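Interpain A (Prevotella intermedia, PDB 3BB7) probably acts as a papain-like cysteine peptidase of the C10 family, made as a zymogen that activates itself autocatalytically. Local coordinates at residues W94-P99 against L112-V117; N101-K106 against V182-L187. The protein carries 1 engineered substitution. All coordinates share one frame; numbering follows the deposited sequence.

Contact 1: residues W94-P99 against L112-V117; sequences WGQQMP and LITGAV. Engineered in segment 112-117: Ala116 (natural residue Cys).
Gly95 brings its carbonyl O up beside Thr114 OG1, and both oxygens are hydrogen-bonded to the hydroxyl of Thr119 on helix 116-128. Gln96 then grips the chain from Ile113 to Ala116 with both backbone and side chain. Its carbonyl O accepts Thr114 N at 3.0 Å; the N-H...O angle is 154°, and the donor lies in the carbonyl plane on a lone pair. The hydroxyl of Thr114 packs tightly against the root of the glutamine, with OG1 3.3 Å from Gln96 CB. Beyond CG the Gln96 chain runs extended (chi2 -167°), which carries the amide across the Gly115-Ala116 peptide: CD lies 3.5 Å from Ala116 N. On one branch OE1 takes a weak, bent bond from Gly115 N at 3.0 Å and also meets Ile113 CD1 at 3.4 Å. The other branch places Gln96 NE2 3.3 Å from Ala116 N, two donors that cannot bond each other. Gln97 adds an apolar touch at the margin, its CG 3.7 Å from Ile113 CG2. Gly115 is the N-cap of helix 116-128, so the peptide that meets the glutamine amide leads into that helix. Ala116, an engineered replacement for the predicted nucleophilic cysteine, puts its CB 3.7 Å from Gln96 NE2, and His267, the predicted proton acceptor, is near. A glutamine amide beside the backbone N-H at the predicted nucleophile position, at the start of the helix, is consistent with the oxyanion hole of papain-like cysteine peptidases.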
ATOM      1  N   TRP A  94      -9.225   3.343   3.350  1.00 11.07           N
ATOM      2  CA  TRP A  94      -9.696   3.701   2.018  1.00 10.63           C
ATOM      3  C   TRP A  94      -9.545   2.589   0.988  1.00 10.35           C
ATOM      4  O   TRP A  94      -8.909   1.562   1.267  1.00 10.39           O
ATOM      5  CB  TRP A  94      -9.007   4.999   1.572  1.00  9.50           C
ATOM      6  CG  TRP A  94      -9.438   6.188   2.417  1.00  9.65           C
ATOM      7  CD1 TRP A  94     -10.440   6.213   3.355  1.00  9.84           C
ATOM      8  CD2 TRP A  94      -8.923   7.519   2.348  1.00  8.67           C
ATOM      9  NE1 TRP A  94     -10.591   7.486   3.871  1.00  9.84           N
ATOM     10  CE2 TRP A  94      -9.655   8.300   3.291  1.00  9.55           C
ATOM     11  CE3 TRP A  94      -7.875   8.130   1.626  1.00  8.52           C
ATOM     12  CZ2 TRP A  94      -9.382   9.649   3.522  1.00  9.68           C
ATOM     13  CZ3 TRP A  94      -7.619   9.485   1.831  1.00  9.36           C
ATOM     14  CH2 TRP A  94      -8.368  10.227   2.784  1.00  9.93           C
ATOM     15  N   GLY A  95     -10.169   2.766  -0.175  1.00 10.30           N
ATOM     16  CA  GLY A  95     -10.164   1.758  -1.209  1.00 10.97           C
ATOM     17  C   GLY A  95     -10.117   2.406  -2.583  1.00 10.25           C
ATOM     18  O   GLY A  95      -9.649   3.561  -2.718  1.00 10.86           O
ATOM     19  N   GLN A  96     -10.588   1.686  -3.606  1.00  9.82           N
ATOM     20  CA  GLN A  96     -10.410   2.130  -4.990  1.00 10.31           C
ATOM     21  C   GLN A  96     -11.721   2.352  -5.743  1.00 10.47           C
ATOM     22  O   GLN A  96     -11.699   2.859  -6.880  1.00 10.74           O
ATOM     23  CB  GLN A  96      -9.603   1.095  -5.778  1.00 10.31           C
ATOM     24  CG  GLN A  96      -8.173   0.896  -5.301  1.00 10.87           C
ATOM     25  CD  GLN A  96      -7.360   0.110  -6.312  1.00 11.19           C
ATOM     26  OE1 GLN A  96      -7.491   0.317  -7.521  1.00 11.00           O
ATOM     27  NE2 GLN A  96      -6.486  -0.789  -5.815  1.00 11.10           N
ATOM     28  N   GLN A  97     -12.848   1.961  -5.153  1.00 10.69           N
ATOM     29  CA  GLN A  97     -14.150   2.116  -5.818  1.00 12.22           C
ATOM     30  C   GLN A  97     -14.994   3.242  -5.200  1.00 12.44           C
ATOM     31  O   GLN A  97     -14.418   4.255  -4.768  1.00 11.85           O
ATOM     32  CB  GLN A  97     -14.856   0.766  -5.977  1.00 12.60           C
ATOM     33  CG  GLN A  97     -13.996  -0.176  -6.800  1.00 14.71           C
ATOM     34  CD  GLN A  97     -14.685  -1.437  -7.166  1.00 17.23           C
ATOM     35  OE1 GLN A  97     -14.677  -2.399  -6.402  1.00 20.99           O
ATOM     36  NE2 GLN A  97     -15.289  -1.451  -8.345  1.00 17.98           N
ATOM     37  N   MET A  98     -16.324   3.155  -5.203  1.00 12.90           N
ATOM     38  CA  MET A  98     -17.084   4.320  -4.727  1.00 14.22           C
ATOM     39  C   MET A  98     -16.922   4.545  -3.224  1.00 13.49           C
ATOM     40  O   MET A  98     -16.897   3.585  -2.466  1.00 14.97           O
ATOM     41  CB  MET A  98     -18.563   4.224  -5.134  1.00 15.67           C
ATOM     42  CG  MET A  98     -18.742   4.447  -6.624  1.00 18.35           C
ATOM     43  SD  MET A  98     -18.457   6.164  -7.153  1.00 21.18           S
ATOM     44  CE  MET A  98     -19.815   7.004  -6.314  1.00 23.80           C
ATOM     45  N   PRO A  99     -16.822   5.806  -2.792  1.00 13.27           N
ATOM     46  CA  PRO A  99     -16.846   7.039  -3.574  1.00 12.55           C
ATOM     47  C   PRO A  99     -15.471   7.534  -4.029  1.00 10.73           C
ATOM     48  O   PRO A  99     -15.376   8.607  -4.655  1.00 10.96           O
ATOM     49  CB  PRO A  99     -17.425   8.049  -2.585  1.00 12.27           C
ATOM     50  CG  PRO A  99     -16.857   7.562  -1.247  1.00 13.53           C
ATOM     51  CD  PRO A  99     -16.772   6.073  -1.339  1.00 13.98           C
ATOM     52  N   LEU A 112     -14.098   3.538 -13.841  1.00 10.99           N
ATOM     53  CA  LEU A 112     -12.673   3.346 -13.645  1.00 10.84           C
ATOM     54  C   LEU A 112     -12.356   3.405 -12.140  1.00 10.62           C
ATOM     55  O   LEU A 112     -12.992   4.175 -11.390  1.00 11.06           O
ATOM     56  CB  LEU A 112     -11.904   4.437 -14.379  1.00 10.75           C
ATOM     57  CG  LEU A 112     -12.112   4.502 -15.910  1.00 11.03           C
ATOM     58  CD1 LEU A 112     -11.322   5.685 -16.525  1.00 14.43           C
ATOM     59  CD2 LEU A 112     -11.784   3.169 -16.646  1.00 15.53           C
ATOM     60  N   ILE A 113     -11.369   2.619 -11.703  1.00  9.16           N
ATOM     61  CA  ILE A 113     -11.003   2.596 -10.284  1.00 10.13           C
ATOM     62  C   ILE A 113      -9.734   3.362  -9.998  1.00  9.47           C
ATOM     63  O   ILE A 113      -8.995   3.720 -10.919  1.00  9.41           O
ATOM     64  CB  ILE A 113     -11.004   1.126  -9.741  1.00  9.36           C
ATOM     65  CG1 ILE A 113      -9.809   0.289 -10.264  1.00 10.94           C
ATOM     66  CG2 ILE A 113     -12.352   0.460 -10.069  1.00 12.02           C
ATOM     67  CD1 ILE A 113      -9.697  -1.130  -9.680  1.00 11.62           C
ATOM     68  N   THR A 114      -9.497   3.711  -8.727  1.00  8.45           N
ATOM     69  CA  THR A 114      -8.481   4.729  -8.504  1.00  9.60           C
ATOM     70  C   THR A 114      -7.041   4.281  -8.751  1.00  9.45           C
ATOM     71  O   THR A 114      -6.162   5.119  -9.047  1.00  9.95           O
ATOM     72  CB  THR A 114      -8.529   5.260  -7.065  1.00  9.47           C
ATOM     73  OG1 THR A 114      -8.326   4.154  -6.177  1.00 10.14           O
ATOM     74  CG2 THR A 114      -9.847   5.964  -6.803  1.00 10.17           C
ATOM     75  N   GLY A 115      -6.789   2.997  -8.569  1.00  9.88           N
ATOM     76  CA  GLY A 115      -5.411   2.445  -8.645  1.00 10.31           C
ATOM     77  C   GLY A 115      -4.817   2.356  -7.242  1.00  9.11           C
ATOM     78  O   GLY A 115      -4.965   3.280  -6.423  1.00 10.19           O
ATOM     79  N   ALA A 116      -4.125   1.260  -6.952  1.00  9.62           N
ATOM     80  CA  ALA A 116      -3.551   1.056  -5.617  1.00  9.88           C
ATOM     81  C   ALA A 116      -2.550   2.126  -5.260  1.00  9.84           C
ATOM     82  O   ALA A 116      -2.432   2.521  -4.091  1.00  9.80           O
ATOM     83  CB  ALA A 116      -2.878  -0.306  -5.535  1.00 10.78           C
ATOM     84  N   VAL A 117      -1.801   2.610  -6.254  1.00  9.69           N
ATOM     85  CA  VAL A 117      -0.803   3.662  -5.976  1.00 10.35           C
ATOM     86  C   VAL A 117      -1.503   4.934  -5.542  1.00  9.30           C
ATOM     87  O   VAL A 117      -1.055   5.603  -4.609  1.00 10.50           O
ATOM     88  CB  VAL A 117       0.118   3.912  -7.215  1.00  9.97           C
ATOM     89  CG1 VAL A 117       0.983   5.144  -7.036  1.00 12.29           C
ATOM     90  CG2 VAL A 117       0.992   2.665  -7.433  1.00 11.45           C
TER

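Contact 2: residues N101-K106 against V182-L187. Unlike the reference sequence in segment 101-106: Lys106 (reference Asn).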
ATOM      1  N   ASN A 101     -13.578   6.730  -6.357  1.00 10.41           N
ATOM      2  CA  ASN A 101     -13.457   6.885  -7.812  1.00 10.56           C
ATOM      3  C   ASN A 101     -14.566   7.725  -8.440  1.00 11.02           C
ATOM      4  O   ASN A 101     -14.730   7.692  -9.671  1.00 10.98           O
ATOM      5  CB  ASN A 101     -13.409   5.504  -8.495  1.00 10.62           C
ATOM      6  CG  ASN A 101     -14.743   4.741  -8.384  1.00 11.13           C
ATOM      7  OD1 ASN A 101     -15.596   5.110  -7.578  1.00 12.14           O
ATOM      8  ND2 ASN A 101     -14.924   3.686  -9.211  1.00 10.69           N
ATOM      9  N   LYS A 102     -15.322   8.467  -7.632  1.00 12.34           N
ATOM     10  CA  LYS A 102     -16.512   9.224  -8.105  1.00 13.02           C
ATOM     11  C   LYS A 102     -16.224  10.131  -9.285  1.00 11.79           C
ATOM     12  O   LYS A 102     -17.091  10.339 -10.153  1.00 12.82           O
ATOM     13  CB  LYS A 102     -17.087  10.075  -6.930  1.00 14.19           C
ATOM     14  CG  LYS A 102     -18.331  10.916  -7.189  1.00 16.08           C
ATOM     15  CD  LYS A 102     -18.866  11.482  -5.867  1.00 16.96           C
ATOM     16  CE  LYS A 102     -19.784  12.632  -6.154  1.00 20.88           C
ATOM     17  NZ  LYS A 102     -20.422  13.134  -4.913  1.00 25.94           N
ATOM     18  N   LEU A 103     -15.032  10.721  -9.310  1.00 11.09           N
ATOM     19  CA  LEU A 103     -14.737  11.707 -10.343  1.00 12.22           C
ATOM     20  C   LEU A 103     -14.134  11.119 -11.629  1.00 12.57           C
ATOM     21  O   LEU A 103     -13.855  11.870 -12.577  1.00 13.66           O
ATOM     22  CB  LEU A 103     -13.827  12.802  -9.792  1.00 13.16           C
ATOM     23  CG  LEU A 103     -14.437  13.582  -8.637  1.00 14.30           C
ATOM     24  CD1 LEU A 103     -13.461  14.596  -8.068  1.00 17.12           C
ATOM     25  CD2 LEU A 103     -15.739  14.287  -9.046  1.00 16.81           C
ATOM     26  N   LEU A 104     -13.914   9.803 -11.655  1.00 11.53           N
ATOM     27  CA  LEU A 104     -13.320   9.154 -12.815  1.00 12.02           C
ATOM     28  C   LEU A 104     -14.389   8.742 -13.830  1.00 12.00           C
ATOM     29  O   LEU A 104     -15.543   8.495 -13.448  1.00 12.26           O
ATOM     30  CB  LEU A 104     -12.518   7.923 -12.368  1.00 11.55           C
ATOM     31  CG  LEU A 104     -11.295   8.232 -11.482  1.00 12.52           C
ATOM     32  CD1 LEU A 104     -10.776   6.963 -10.847  1.00 11.89           C
ATOM     33  CD2 LEU A 104     -10.215   8.937 -12.316  1.00 14.68           C
ATOM     34  N   PRO A 105     -14.030   8.669 -15.119  1.00 12.91           N
ATOM     35  CA  PRO A 105     -14.984   8.252 -16.158  1.00 13.98           C
ATOM     36  C   PRO A 105     -15.701   6.952 -15.879  1.00 14.66           C
ATOM     37  O   PRO A 105     -15.127   6.011 -15.319  1.00 13.49           O
ATOM     38  CB  PRO A 105     -14.102   8.124 -17.409  1.00 14.67           C
ATOM     39  CG  PRO A 105     -13.004   9.100 -17.179  1.00 13.42           C
ATOM     40  CD  PRO A 105     -12.750   9.121 -15.697  1.00 13.03           C
ATOM     41  N   LYS A 106     -16.973   6.916 -16.276  1.00 15.86           N
ATOM     42  CA  LYS A 106     -17.749   5.694 -16.235  1.00 17.28           C
ATOM     43  C   LYS A 106     -17.480   4.908 -17.532  1.00 17.95           C
ATOM     44  O   LYS A 106     -17.079   5.485 -18.545  1.00 19.00           O
ATOM     45  CB  LYS A 106     -19.233   6.053 -16.073  1.00 17.23           C
ATOM     46  CG  LYS A 106     -20.188   4.920 -15.729  1.00 19.17           C
ATOM     47  CD  LYS A 106     -19.602   3.782 -14.938  1.00 16.66           C
ATOM     48  CE  LYS A 106     -20.672   3.291 -13.935  1.00 23.46           C
ATOM     49  NZ  LYS A 106     -20.854   1.802 -13.949  1.00 22.97           N
ATOM     50  N   VAL A 182     -12.539  13.281  -0.726  1.00  9.85           N
ATOM     51  CA  VAL A 182     -11.631  12.180  -0.954  1.00  9.90           C
ATOM     52  C   VAL A 182     -11.491  11.849  -2.449  1.00 10.26           C
ATOM     53  O   VAL A 182     -10.387  11.466  -2.879  1.00 10.79           O
ATOM     54  CB  VAL A 182     -11.982  10.926  -0.091  1.00  8.67           C
ATOM     55  CG1 VAL A 182     -13.248  10.208  -0.581  1.00 10.77           C
ATOM     56  CG2 VAL A 182     -10.819   9.964  -0.070  1.00 11.00           C
ATOM     57  N   ALA A 183     -12.576  11.990  -3.226  1.00 11.04           N
ATOM     58  CA  ALA A 183     -12.518  11.671  -4.653  1.00 10.83           C
ATOM     59  C   ALA A 183     -11.570  12.606  -5.394  1.00 10.75           C
ATOM     60  O   ALA A 183     -10.905  12.179  -6.318  1.00 10.80           O
ATOM     61  CB  ALA A 183     -13.897  11.747  -5.265  1.00 11.65           C
ATOM     62  N   THR A 184     -11.549  13.892  -5.009  1.00 10.12           N
ATOM     63  CA  THR A 184     -10.634  14.858  -5.611  1.00 10.67           C
ATOM     64  C   THR A 184      -9.194  14.440  -5.335  1.00 10.55           C
ATOM     65  O   THR A 184      -8.378  14.420  -6.254  1.00 10.06           O
ATOM     66  CB  THR A 184     -10.914  16.255  -5.045  1.00 10.45           C
ATOM     67  OG1 THR A 184     -12.251  16.647  -5.411  1.00 12.06           O
ATOM     68  CG2 THR A 184      -9.904  17.254  -5.572  1.00 12.18           C
ATOM     69  N   LEU A 185      -8.889  14.116  -4.072  1.00 10.14           N
ATOM     70  CA  LEU A 185      -7.549  13.695  -3.694  1.00 10.17           C
ATOM     71  C   LEU A 185      -7.116  12.422  -4.450  1.00  9.44           C
ATOM     72  O   LEU A 185      -6.000  12.347  -4.975  1.00 10.58           O
ATOM     73  CB  LEU A 185      -7.476  13.500  -2.172  1.00  9.92           C
ATOM     74  CG  LEU A 185      -6.124  13.039  -1.614  1.00 10.58           C
ATOM     75  CD1 LEU A 185      -5.019  14.112  -1.893  1.00 12.09           C
ATOM     76  CD2 LEU A 185      -6.212  12.757  -0.134  1.00 11.47           C
ATOM     77  N   MET A 186      -8.017  11.437  -4.545  1.00  9.61           N
ATOM     78  CA  MET A 186      -7.730  10.186  -5.274  1.00  9.55           C
ATOM     79  C   MET A 186      -7.419  10.459  -6.739  1.00  9.62           C
ATOM     80  O   MET A 186      -6.446   9.943  -7.267  1.00  9.76           O
ATOM     81  CB  MET A 186      -8.942   9.260  -5.209  1.00 10.03           C
ATOM     82  CG  MET A 186      -9.171   8.634  -3.857  1.00 11.21           C
ATOM     83  SD  MET A 186      -7.984   7.310  -3.544  1.00 11.95           S
ATOM     84  CE  MET A 186      -8.456   6.848  -1.879  1.00 12.58           C
ATOM     85  N   LEU A 187      -8.247  11.302  -7.379  1.00  9.58           N
ATOM     86  CA  LEU A 187      -8.051  11.614  -8.790  1.00 10.62           C
ATOM     87  C   LEU A 187      -6.699  12.312  -8.965  1.00 10.21           C
ATOM     88  O   LEU A 187      -5.907  11.957  -9.827  1.00 10.41           O
ATOM     89  CB  LEU A 187      -9.184  12.508  -9.269  1.00 11.49           C
ATOM     90  CG  LEU A 187      -8.927  13.347 -10.521  1.00 15.33           C
ATOM     91  CD1 LEU A 187      -8.969  12.417 -11.642  1.00 17.57           C
ATOM     92  CD2 LEU A 187      -9.983  14.427 -10.662  1.00 17.53           C
TER
HETATM   93  O   HOH W   1     -12.321  10.242  -7.989  1.00  7.31           O
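A type I beta turn, Asn101 to Leu104, lies against one face of helix 176-192, and Lys102, Leu103 and Leu104 meet Ala183, Thr184 and Leu187 on it. The turn is closed by Leu104 N donating to Asn101 O. At its start Lys102 meets 182-187 through the base of its side chain, CB touching the methyl of Ala183 at 4.0 Å; the extended remainder runs back along the same helix to Asn180, to which NZ makes a weak hydrogen bond. Leu103 points at the helix and lies over the small residue: CG sits 3.9 Å from Ala183 CB. With CG beside its own backbone N (chi1 -61°), Leu103 sends CD1 past Ala183 to 3.6 Å from Thr184 OG1. That hydroxyl is hydrogen-bonded to the carbonyl of Asn180 one turn back, so the methyl packs on an oxygen already engaged in the helix. One turn further along, Leu187 answers Leu104: the two side chains lie alongside each other, pointing opposite ways, with Leu104 CD2 3.8 Å from Leu187 CD1, and both also touch Ile152 of strand 150-154. A water makes the polar link between turn and helix. It accepts the N-H of Leu103, N at 3.1 Å, and donates to Ala183 O at 2.9 Å, a carbonyl that also accepts the helical bond from Leu187 N. Apolar packing thus supplies most of the direct contact, while a single water ties the backbone of the turn to the helix and satisfies an amide that the turn's own bond does not use.

Overall arrangement
The four segments alternate along the chain, 94-99, 101-106, 112-117 and 182-187, so the two contacts interlock, their centres about 8 Å apart within the C10 peptidase part. They join directly: Pro105 O probably accepts Leu112 N, and Pro99 O packs on Ala183 CB. Contact 1 closes on the start of helix 116-128, contact 2 on the side of helix 176-192. Met186 of the second helix touches both Thr114 and Thr119, so the two helices also meet directly through this side chain. One loop run therefore carries the glutamine of the probable oxyanion hole and then packs on helix 176-192, with the Leu104 side chain about 12 Å from that of Ala116.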